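Local coordinates for protein oxidoreductase (Listeria innocua, PDB 3E18) that binds NAD in a Rossmann-fold domain and is probably a dehydrogenase of the GFO/IDH/MocA family, its substrate unknown, at residues Y57-D63 / S84-K90; N75-K79 / C94-M100; G170-V174 / V208-F212. All coordinates share one frame; numbering follows the deposited sequence.

How the contacts relate
From the N terminus, the first of these segments is helix 57-62, and contact 1 closes the loop from it, through strand 68-71, to the end of helix 78-87. Contact 2 starts inside that loop, at the head of the same helix, and ends beyond strand 91-95, so the two contacts cross along the chain; their centres lie about 17 Å apart. Both belong to the Rossmann domain, contact 1 tying two of its helices, contact 2 closing the cofactor side. Contact 3 follows in series and joins helix 173-188 to strand 211-218 of the C-terminal domain. It meets contact 2 where N75 ND2 lies 2.9 Å from G170 O, a probable hydrogen bond between the domains.

Contact 1 (Y57-D63 / S84-K90); sequences YEAVLAD and SALEAGK
Y57 reaches across to the flank of helix 78-87 with the far end of its ring: CE2 meets S84 CB at the ring edge, near its plane, and OH comes within 3.3 Å of A85 CB. CG stands anti to the backbone N (chi1 -174°), which sends the ring out between the helices, and the hydroxyl is hydrogen-bonded to L81 O, one turn earlier. The side chains of Y57, V60 and A85 pack on V69 of strand 68-71. L61 fills the middle of the interface. Its CG lies 4.0 Å above one face of the Y57 ring, toward the rim, CD1 touches S84 O at 3.4 Å, CD2 rests on A85 CA, and CB meets A88 CB at 3.8 Å, so CB and the two methyls spread over the turn from S84 to A88. At D63 the helix has ended, and the carbonyl O takes a bond from K90 NZ (2.8 Å), the donor 41° out of the carbonyl plane. NZ also donates to V66 O and to a water that donates to L61 O, so D63 O, V66 O and the water hold the ammonium. K90 follows G89, whose positive phi completes a Schellman motif ending helix 78-87. Two helices meeting each other and strand 68-71, their C-terminal ends joined by a lysine, form part of the helical layer over the parallel sheet of this NAD-binding Rossmann fold.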
loop_
_atom_site.group_PDB
_atom_site.type_symbol
_atom_site.label_atom_id
_atom_site.label_comp_id
_atom_site.label_asym_id
_atom_site.label_seq_id
_atom_site.Cartn_x
_atom_site.Cartn_y
_atom_site.Cartn_z
ATOM N N TYR A 57 45.532 -6.538 6.403
ATOM C CA TYR A 57 44.641 -6.082 7.458
ATOM C C TYR A 57 45.324 -6.252 8.811
ATOM O O TYR A 57 45.217 -5.391 9.677
ATOM C CB TYR A 57 43.299 -6.818 7.390
ATOM C CG TYR A 57 42.264 -6.297 8.361
ATOM C CD1 TYR A 57 41.899 -4.946 8.370
ATOM C CD2 TYR A 57 41.639 -7.158 9.263
ATOM C CE1 TYR A 57 40.944 -4.467 9.277
ATOM C CE2 TYR A 57 40.676 -6.688 10.159
ATOM C CZ TYR A 57 40.335 -5.342 10.152
ATOM O OH TYR A 57 39.387 -4.860 11.028
ATOM N N GLU A 58 46.070 -7.347 8.957
ATOM C CA GLU A 58 46.950 -7.580 10.109
ATOM C C GLU A 58 47.876 -6.385 10.390
ATOM O O GLU A 58 48.075 -6.016 11.542
ATOM C CB GLU A 58 47.766 -8.858 9.867
ATOM C CG GLU A 58 48.656 -9.323 11.032
ATOM C CD GLU A 58 49.537 -10.540 10.681
ATOM O OE1 GLU A 58 49.597 -10.936 9.489
ATOM O OE2 GLU A 58 50.175 -11.098 11.607
ATOM N N ALA A 59 48.420 -5.773 9.337
ATOM C CA ALA A 59 49.324 -4.617 9.472
ATOM C C ALA A 59 48.622 -3.341 9.931
ATOM O O ALA A 59 49.215 -2.524 10.639
ATOM C CB ALA A 59 50.063 -4.366 8.161
ATOM N N VAL A 60 47.363 -3.166 9.518
ATOM C CA VAL A 60 46.534 -2.066 10.006
ATOM C C VAL A 60 46.341 -2.211 11.509
ATOM O O VAL A 60 46.507 -1.264 12.271
ATOM C CB VAL A 60 45.139 -2.067 9.332
ATOM C CG1 VAL A 60 44.241 -0.997 9.939
ATOM C CG2 VAL A 60 45.256 -1.868 7.841
ATOM N N LEU A 61 46.003 -3.423 11.921
ATOM C CA LEU A 61 45.649 -3.694 13.305
ATOM C C LEU A 61 46.858 -3.724 14.245
ATOM O O LEU A 61 46.725 -3.488 15.443
ATOM C CB LEU A 61 44.882 -5.011 13.374
ATOM C CG LEU A 61 43.534 -5.122 12.645
ATOM C CD1 LEU A 61 42.792 -6.299 13.219
ATOM C CD2 LEU A 61 42.682 -3.858 12.745
ATOM N N ALA A 62 48.036 -4.002 13.691
ATOM C CA ALA A 62 49.291 -3.935 14.446
ATOM C C ALA A 62 49.820 -2.504 14.605
ATOM O O ALA A 62 50.677 -2.244 15.462
ATOM C CB ALA A 62 50.347 -4.817 13.789
ATOM N N ASP A 63 49.318 -1.582 13.780
ATOM C CA ASP A 63 49.763 -0.190 13.804
ATOM C C ASP A 63 49.231 0.572 15.021
ATOM O O ASP A 63 48.031 0.837 15.113
ATOM C CB ASP A 63 49.362 0.514 12.504
ATOM C CG ASP A 63 50.166 1.785 12.237
ATOM O OD1 ASP A 63 50.760 2.350 13.173
ATOM O OD2 ASP A 63 50.204 2.226 11.071
ATOM N N SER A 84 37.848 -8.571 14.836
ATOM C CA SER A 84 39.307 -8.435 14.755
ATOM C C SER A 84 39.826 -7.057 15.142
ATOM O O SER A 84 40.822 -6.951 15.860
ATOM C CB SER A 84 39.811 -8.763 13.348
ATOM O OG SER A 84 39.661 -10.139 13.113
ATOM N N ALA A 85 39.176 -6.003 14.644
ATOM C CA ALA A 85 39.619 -4.641 14.937
ATOM C C ALA A 85 39.410 -4.321 16.405
ATOM O O ALA A 85 40.304 -3.784 17.068
ATOM C CB ALA A 85 38.904 -3.641 14.053
ATOM N N LEU A 86 38.245 -4.689 16.927
ATOM C CA LEU A 86 37.966 -4.501 18.343
ATOM C C LEU A 86 39.022 -5.168 19.225
ATOM O O LEU A 86 39.636 -4.484 20.043
ATOM C CB LEU A 86 36.553 -4.956 18.713
ATOM C CG LEU A 86 35.444 -4.066 18.124
ATOM C CD1 LEU A 86 34.112 -4.781 18.168
ATOM C CD2 LEU A 86 35.355 -2.687 18.807
ATOM N N GLU A 87 39.262 -6.468 19.019
ATOM C CA GLU A 87 40.294 -7.220 19.766
ATOM C C GLU A 87 41.668 -6.580 19.713
ATOM O O GLU A 87 42.410 -6.620 20.689
ATOM C CB GLU A 87 40.428 -8.662 19.257
ATOM C CG GLU A 87 39.229 -9.556 19.510
ATOM C CD GLU A 87 39.061 -9.971 20.977
ATOM O OE1 GLU A 87 39.842 -9.525 21.860
ATOM O OE2 GLU A 87 38.132 -10.766 21.235
ATOM N N ALA A 88 42.000 -6.000 18.563
ATOM C CA ALA A 88 43.240 -5.247 18.395
ATOM C C ALA A 88 43.273 -3.861 19.080
ATOM O O ALA A 88 44.298 -3.186 19.061
ATOM C CB ALA A 88 43.579 -5.138 16.906
ATOM N N GLY A 89 42.167 -3.447 19.697
ATOM C CA GLY A 89 42.091 -2.166 20.397
ATOM C C GLY A 89 41.714 -0.989 19.513
ATOM O O GLY A 89 42.077 0.145 19.797
ATOM N N LYS A 90 40.989 -1.261 18.434
ATOM C CA LYS A 90 40.566 -0.224 17.501
ATOM C C LYS A 90 39.060 -0.034 17.625
ATOM O O LYS A 90 38.314 -1.015 17.706
ATOM C CB LYS A 90 40.888 -0.647 16.065
ATOM C CG LYS A 90 42.240 -0.224 15.496
ATOM C CD LYS A 90 43.415 -0.454 16.419
ATOM C CE LYS A 90 44.726 -0.453 15.660
ATOM N NZ LYS A 90 45.858 -0.071 16.551
HETATM O O HOH W 1 47.994 -1.685 17.618
#

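Contact 2 (N75-K79 / C94-M100). With NAD (nicotinamide-adenine-dinucleotide), chain E.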
loop_
_atom_site.group_PDB
_atom_site.type_symbol
_atom_site.label_atom_id
_atom_site.label_comp_id
_atom_site.label_asym_id
_atom_site.label_seq_id
_atom_site.Cartn_x
_atom_site.Cartn_y
_atom_site.Cartn_z
ATOM N N ASN A 75 28.856 -7.416 2.712
ATOM C CA ASN A 75 28.194 -7.637 4.002
ATOM C C ASN A 75 28.631 -8.852 4.806
ATOM O O ASN A 75 28.573 -8.829 6.038
ATOM C CB ASN A 75 26.680 -7.677 3.804
ATOM C CG ASN A 75 26.129 -6.363 3.334
ATOM O OD1 ASN A 75 26.738 -5.308 3.553
ATOM N ND2 ASN A 75 24.962 -6.405 2.684
ATOM N N ASP A 76 29.056 -9.902 4.108
ATOM C CA ASP A 76 29.425 -11.162 4.752
ATOM C C ASP A 76 30.736 -11.089 5.529
ATOM O O ASP A 76 30.968 -11.897 6.427
ATOM C CB ASP A 76 29.439 -12.324 3.737
ATOM C CG ASP A 76 30.450 -12.125 2.612
ATOM O OD1 ASP A 76 30.412 -11.078 1.922
ATOM O OD2 ASP A 76 31.276 -13.038 2.401
ATOM N N SER A 77 31.572 -10.107 5.206
ATOM C CA SER A 77 32.855 -9.948 5.882
ATOM C C SER A 77 32.851 -8.978 7.073
ATOM O O SER A 77 33.859 -8.864 7.764
ATOM C CB SER A 77 33.949 -9.564 4.868
ATOM O OG SER A 77 33.586 -8.408 4.136
ATOM N N HIS A 78 31.731 -8.296 7.327
ATOM C CA HIS A 78 31.711 -7.223 8.324
ATOM C C HIS A 78 32.036 -7.716 9.726
ATOM O O HIS A 78 32.788 -7.076 10.445
ATOM C CB HIS A 78 30.350 -6.538 8.392
ATOM C CG HIS A 78 30.027 -5.674 7.212
ATOM N ND1 HIS A 78 28.812 -5.039 7.083
ATOM C CD2 HIS A 78 30.743 -5.350 6.107
ATOM C CE1 HIS A 78 28.795 -4.356 5.952
ATOM N NE2 HIS A 78 29.955 -4.526 5.342
ATOM N N LYS A 79 31.449 -8.845 10.102
ATOM C CA LYS A 79 31.534 -9.331 11.477
ATOM C C LYS A 79 32.970 -9.700 11.870
ATOM O O LYS A 79 33.438 -9.291 12.930
ATOM C CB LYS A 79 30.595 -10.519 11.670
ATOM C CG LYS A 79 30.571 -11.099 13.095
ATOM C CD LYS A 79 29.986 -12.505 13.086
ATOM C CE LYS A 79 29.998 -13.117 14.482
ATOM N NZ LYS A 79 29.332 -14.454 14.542
ATOM N N CYS A 94 31.196 0.696 11.016
ATOM C CA CYS A 94 30.827 -0.333 10.065
ATOM C C CYS A 94 29.667 0.121 9.185
ATOM O O CYS A 94 28.650 0.597 9.670
ATOM C CB CYS A 94 30.466 -1.621 10.793
ATOM S SG CYS A 94 30.207 -3.036 9.730
ATOM N N GLU A 95 29.834 -0.038 7.880
ATOM C CA GLU A 95 28.747 0.189 6.945
ATOM C C GLU A 95 27.514 -0.694 7.161
ATOM O O GLU A 95 27.616 -1.809 7.669
ATOM C CB GLU A 95 29.241 0.031 5.514
ATOM C CG GLU A 95 29.696 1.341 4.899
ATOM C CD GLU A 95 28.584 2.405 4.831
ATOM O OE1 GLU A 95 27.397 2.116 5.110
ATOM O OE2 GLU A 95 28.911 3.557 4.511
ATOM N N LYS A 96 26.354 -0.146 6.792
ATOM C CA LYS A 96 25.069 -0.853 6.783
ATOM C C LYS A 96 25.051 -1.948 5.711
ATOM O O LYS A 96 25.751 -1.827 4.694
ATOM C CB LYS A 96 23.924 0.150 6.534
ATOM C CG LYS A 96 23.982 0.894 5.180
ATOM C CD LYS A 96 22.857 0.473 4.217
ATOM C CE LYS A 96 23.230 -0.589 3.189
ATOM N NZ LYS A 96 23.656 -0.051 1.865
ATOM N N PRO A 97 24.297 -3.050 5.928
ATOM C CA PRO A 97 23.719 -3.561 7.172
ATOM C C PRO A 97 24.941 -4.056 7.947
ATOM O O PRO A 97 25.888 -4.558 7.328
ATOM C CB PRO A 97 22.834 -4.725 6.705
ATOM C CG PRO A 97 23.389 -5.154 5.415
ATOM C CD PRO A 97 23.973 -3.915 4.778
ATOM N N VAL A 98 24.983 -3.842 9.258
ATOM C CA VAL A 98 26.236 -4.109 9.945
ATOM C C VAL A 98 26.580 -5.580 9.902
ATOM O O VAL A 98 27.726 -5.933 9.660
ATOM C CB VAL A 98 26.301 -3.569 11.377
ATOM C CG1 VAL A 98 26.405 -2.070 11.324
ATOM C CG2 VAL A 98 25.113 -4.034 12.212
ATOM N N THR A 99 25.574 -6.430 10.105
ATOM C CA THR A 99 25.737 -7.870 10.024
ATOM C C THR A 99 24.519 -8.472 9.342
ATOM O O THR A 99 23.491 -7.802 9.159
ATOM C CB THR A 99 25.876 -8.509 11.396
ATOM O OG1 THR A 99 24.758 -8.131 12.216
ATOM C CG2 THR A 99 27.186 -8.120 12.070
ATOM N N MET A 100 24.632 -9.739 8.968
ATOM C CA MET A 100 23.545 -10.425 8.287
ATOM C C MET A 100 22.557 -11.093 9.254
ATOM O O MET A 100 21.474 -11.510 8.847
ATOM C CB MET A 100 24.102 -11.392 7.241
ATOM C CG MET A 100 24.709 -10.645 6.043
ATOM S SD MET A 100 25.739 -11.644 4.970
ATOM C CE MET A 100 26.356 -12.902 6.088
HETATM P PA NAD E . 32.184 -2.424 -3.479
HETATM O O1A NAD E . 32.123 -1.261 -4.394
HETATM O O2A NAD E . 32.089 -3.729 -4.156
HETATM O O5B NAD E . 33.516 -2.348 -2.585
HETATM C C5B NAD E . 33.838 -3.280 -1.578
HETATM C C4B NAD E . 35.359 -3.311 -1.465
HETATM O O4B NAD E . 35.769 -4.130 -0.385
HETATM C C3B NAD E . 35.991 -3.887 -2.729
HETATM O O3B NAD E . 36.962 -2.987 -3.206
HETATM C C2B NAD E . 36.628 -5.180 -2.263
HETATM O O2B NAD E . 37.815 -5.487 -2.959
HETATM C C1B NAD E . 36.876 -4.909 -0.790
HETATM N N9A NAD E . 36.951 -6.129 0.028
HETATM C C8A NAD E . 36.223 -7.286 -0.116
HETATM N N7A NAD E . 36.596 -8.152 0.856
HETATM C C5A NAD E . 37.554 -7.561 1.610
HETATM C C6A NAD E . 38.283 -7.995 2.711
HETATM N N6A NAD E . 37.947 -9.138 3.308
HETATM N N1A NAD E . 39.220 -7.149 3.283
HETATM C C2A NAD E . 39.440 -5.887 2.766
HETATM N N3A NAD E . 38.714 -5.465 1.671
HETATM C C4A NAD E . 37.788 -6.288 1.101
HETATM O O3 NAD E . 30.997 -2.291 -2.384
HETATM P PN NAD E . 30.318 -0.920 -1.936
HETATM O O1N NAD E . 29.156 -0.626 -2.817
HETATM O O2N NAD E . 31.345 0.117 -1.681
HETATM O O5D NAD E . 29.668 -1.350 -0.498
HETATM C C5D NAD E . 30.444 -1.809 0.588
HETATM C C4D NAD E . 29.634 -1.677 1.897
HETATM O O4D NAD E . 29.109 -0.366 2.007
HETATM C C3D NAD E . 28.432 -2.604 1.956
HETATM O O3D NAD E . 28.215 -3.002 3.301
HETATM C C2D NAD E . 27.257 -1.747 1.531
HETATM O O2D NAD E . 26.079 -2.183 2.170
HETATM C C1D NAD E . 27.683 -0.376 2.038
HETATM N N1N NAD E . 27.109 0.788 1.312
HETATM C C2N NAD E . 26.438 1.709 2.066
HETATM C C3N NAD E . 25.864 2.842 1.500
HETATM C C7N NAD E . 25.352 3.917 2.409
HETATM O O7N NAD E . 24.591 4.963 1.866
HETATM N N7N NAD E . 25.630 3.881 3.716
HETATM C C4N NAD E . 26.006 3.065 0.123
HETATM C C5N NAD E . 26.707 2.133 -0.647
HETATM C C6N NAD E . 27.262 1.001 -0.039
HETATM O O HOH W 2 26.289 -7.522 6.885
#
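The first turn leading into helix 78-87 packs against the chain leaving strand 91-95, the CA atoms of K79 and T99 6.2 Å apart, with a cis peptide before P97. Both belong to a Rossmann beta-alpha-beta unit (strand 68-71, helix 78-87, strand 91-95), and NAD lies beside them. H78 fills the centre. Its ND1 donates to V98 O at 2.9 Å, which lies almost in the ring plane but is approached from above its own carbonyl plane, and more weakly to P97 O. NE2 is hydrogen-bonded to T73 O, so both ring nitrogens are engaged and the rotation of the imidazole is fixed; N75 CA covers the centre of one face, and C94 SG sits obliquely 4.0 Å from the centroid. N75 crosses P97 at about a right angle, its amide against CG and CD of the proline. A water bridges N75 O and P97 O. M100 bends at chi3 (-28°), turning CE onto D76 CB, and SD sits 3.7 Å from D76 CA.

On the cofactor side, K96 O accepts from O2D of the nicotinamide ribose, and O3D lies within bonding distance of both K96 O and N75 OD1. E95 is gripped twice at OE2, by H20 and H122, which should steady its carboxylate. OE1 takes a nearly straight bond from the nicotinamide amide N7N (2.9 Å, 163°), and on its anti side receives the backbone N of K96.

Contact 3 (G170-V174 / V208-F212); sequences GGGMV and VDDGF
D209 turns its side chain back onto the N terminus of helix 173-188. CB carries CG between the backbone N and the carbonyl carbon (chi1 66°), which folds the carboxylate over the start of the opposing segment, where CG stands 3.5 Å from M173 N. At the tip the oxygens divide the work. OD2 accepts from V174 N at 2.9 Å through its syn lone pair and, weakly, from M173 N, while OD1 accepts from a water that also donates to G171 O. M173 N gives its straighter bond to the carbonyl O of D209 (3.1 Å), so one aspartate meets the first two amides of the helix by both side chain and backbone; the helix end would probably stabilise its negative charge. G172, at backbone angles that call for glycine, brings its CA to 3.3 Å from D209 O, a CA-H...O contact. V208 lays CG1 on G171 C and CG2 against G172 N. V174 CG2 touches OD2 and makes an off-centre CH-pi contact with the F212 ring, 4.1 Å from the centroid, the two side chains crossing at about a right angle. L200 of strand 193-201 and F339 of helix 325-344 close around D209 and V174. Here D209, just ahead of strand 211-218, holds the glycine-rich lead-in to helix 173-188, and the helix start packs on the mixed sheet of the GFO/IDH/MocA C-terminal domain.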
loop_
_atom_site.group_PDB
_atom_site.type_symbol
_atom_site.label_atom_id
_atom_site.label_comp_id
_atom_site.label_asym_id
_atom_site.label_seq_id
_atom_site.Cartn_x
_atom_site.Cartn_y
_atom_site.Cartn_z
ATOM N N GLY A 170 25.086 -11.257 1.317
ATOM C CA GLY A 170 24.019 -10.450 1.924
ATOM C C GLY A 170 23.452 -9.431 0.952
ATOM O O GLY A 170 23.259 -8.260 1.302
ATOM N N GLY A 171 23.218 -9.884 -0.275
ATOM C CA GLY A 171 22.668 -9.065 -1.338
ATOM C C GLY A 171 21.167 -8.874 -1.282
ATOM O O GLY A 171 20.497 -9.311 -0.330
ATOM N N GLY A 172 20.627 -8.224 -2.309
ATOM C CA GLY A 172 19.197 -7.914 -2.331
ATOM C C GLY A 172 18.798 -6.572 -1.738
ATOM O O GLY A 172 19.576 -5.948 -1.018
ATOM N N MET A 173 17.566 -6.145 -2.022
ATOM C CA MET A 173 17.099 -4.808 -1.648
ATOM C C MET A 173 16.673 -4.623 -0.190
ATOM O O MET A 173 16.760 -3.504 0.333
ATOM C CB MET A 173 16.012 -4.307 -2.612
ATOM C CG MET A 173 16.538 -3.843 -3.978
ATOM S SD MET A 173 17.823 -2.532 -3.971
ATOM C CE MET A 173 19.180 -3.498 -4.563
ATOM N N VAL A 174 16.195 -5.684 0.461
ATOM C CA VAL A 174 15.891 -5.594 1.899
ATOM C C VAL A 174 17.168 -5.163 2.649
ATOM O O VAL A 174 17.167 -4.230 3.449
ATOM C CB VAL A 174 15.353 -6.924 2.462
ATOM C CG1 VAL A 174 15.166 -6.840 3.970
ATOM C CG2 VAL A 174 14.019 -7.306 1.807
ATOM N N VAL A 208 18.421 -13.291 -5.053
ATOM C CA VAL A 208 18.042 -12.308 -4.030
ATOM C C VAL A 208 16.898 -11.413 -4.511
ATOM O O VAL A 208 16.660 -11.280 -5.712
ATOM C CB VAL A 208 19.228 -11.401 -3.626
ATOM C CG1 VAL A 208 20.359 -12.234 -3.033
ATOM C CG2 VAL A 208 19.732 -10.573 -4.819
ATOM N N ASP A 209 16.204 -10.807 -3.550
ATOM C CA ASP A 209 15.074 -9.919 -3.819
ATOM C C ASP A 209 15.488 -8.633 -4.529
ATOM O O ASP A 209 16.510 -8.032 -4.192
ATOM C CB ASP A 209 14.359 -9.584 -2.510
ATOM C CG ASP A 209 15.223 -8.768 -1.555
ATOM O OD1 ASP A 209 16.101 -9.346 -0.877
ATOM O OD2 ASP A 209 15.012 -7.541 -1.472
ATOM N N ASP A 210 14.700 -8.219 -5.519
ATOM C CA ASP A 210 14.980 -6.975 -6.237
ATOM C C ASP A 210 14.056 -5.873 -5.724
ATOM O O ASP A 210 14.034 -4.745 -6.226
ATOM C CB ASP A 210 14.877 -7.172 -7.755
ATOM C CG ASP A 210 13.517 -7.701 -8.200
ATOM O OD1 ASP A 210 12.512 -6.989 -8.015
ATOM O OD2 ASP A 210 13.458 -8.818 -8.766
ATOM N N GLY A 211 13.264 -6.219 -4.716
ATOM C CA GLY A 211 12.386 -5.258 -4.124
ATOM C C GLY A 211 11.552 -5.954 -3.072
ATOM O O GLY A 211 11.548 -7.170 -2.984
ATOM N N PHE A 212 10.811 -5.169 -2.314
ATOM C CA PHE A 212 9.918 -5.717 -1.292
ATOM C C PHE A 212 8.855 -4.717 -0.910
ATOM O O PHE A 212 8.935 -3.538 -1.272
ATOM C CB PHE A 212 10.710 -6.137 -0.054
ATOM C CG PHE A 212 11.285 -4.991 0.728
ATOM C CD1 PHE A 212 10.642 -4.529 1.868
ATOM C CD2 PHE A 212 12.473 -4.375 0.332
ATOM C CE1 PHE A 212 11.152 -3.461 2.594
ATOM C CE2 PHE A 212 12.990 -3.311 1.066
ATOM C CZ PHE A 212 12.322 -2.861 2.198
HETATM O O HOH W 3 18.008 -8.352 0.730
#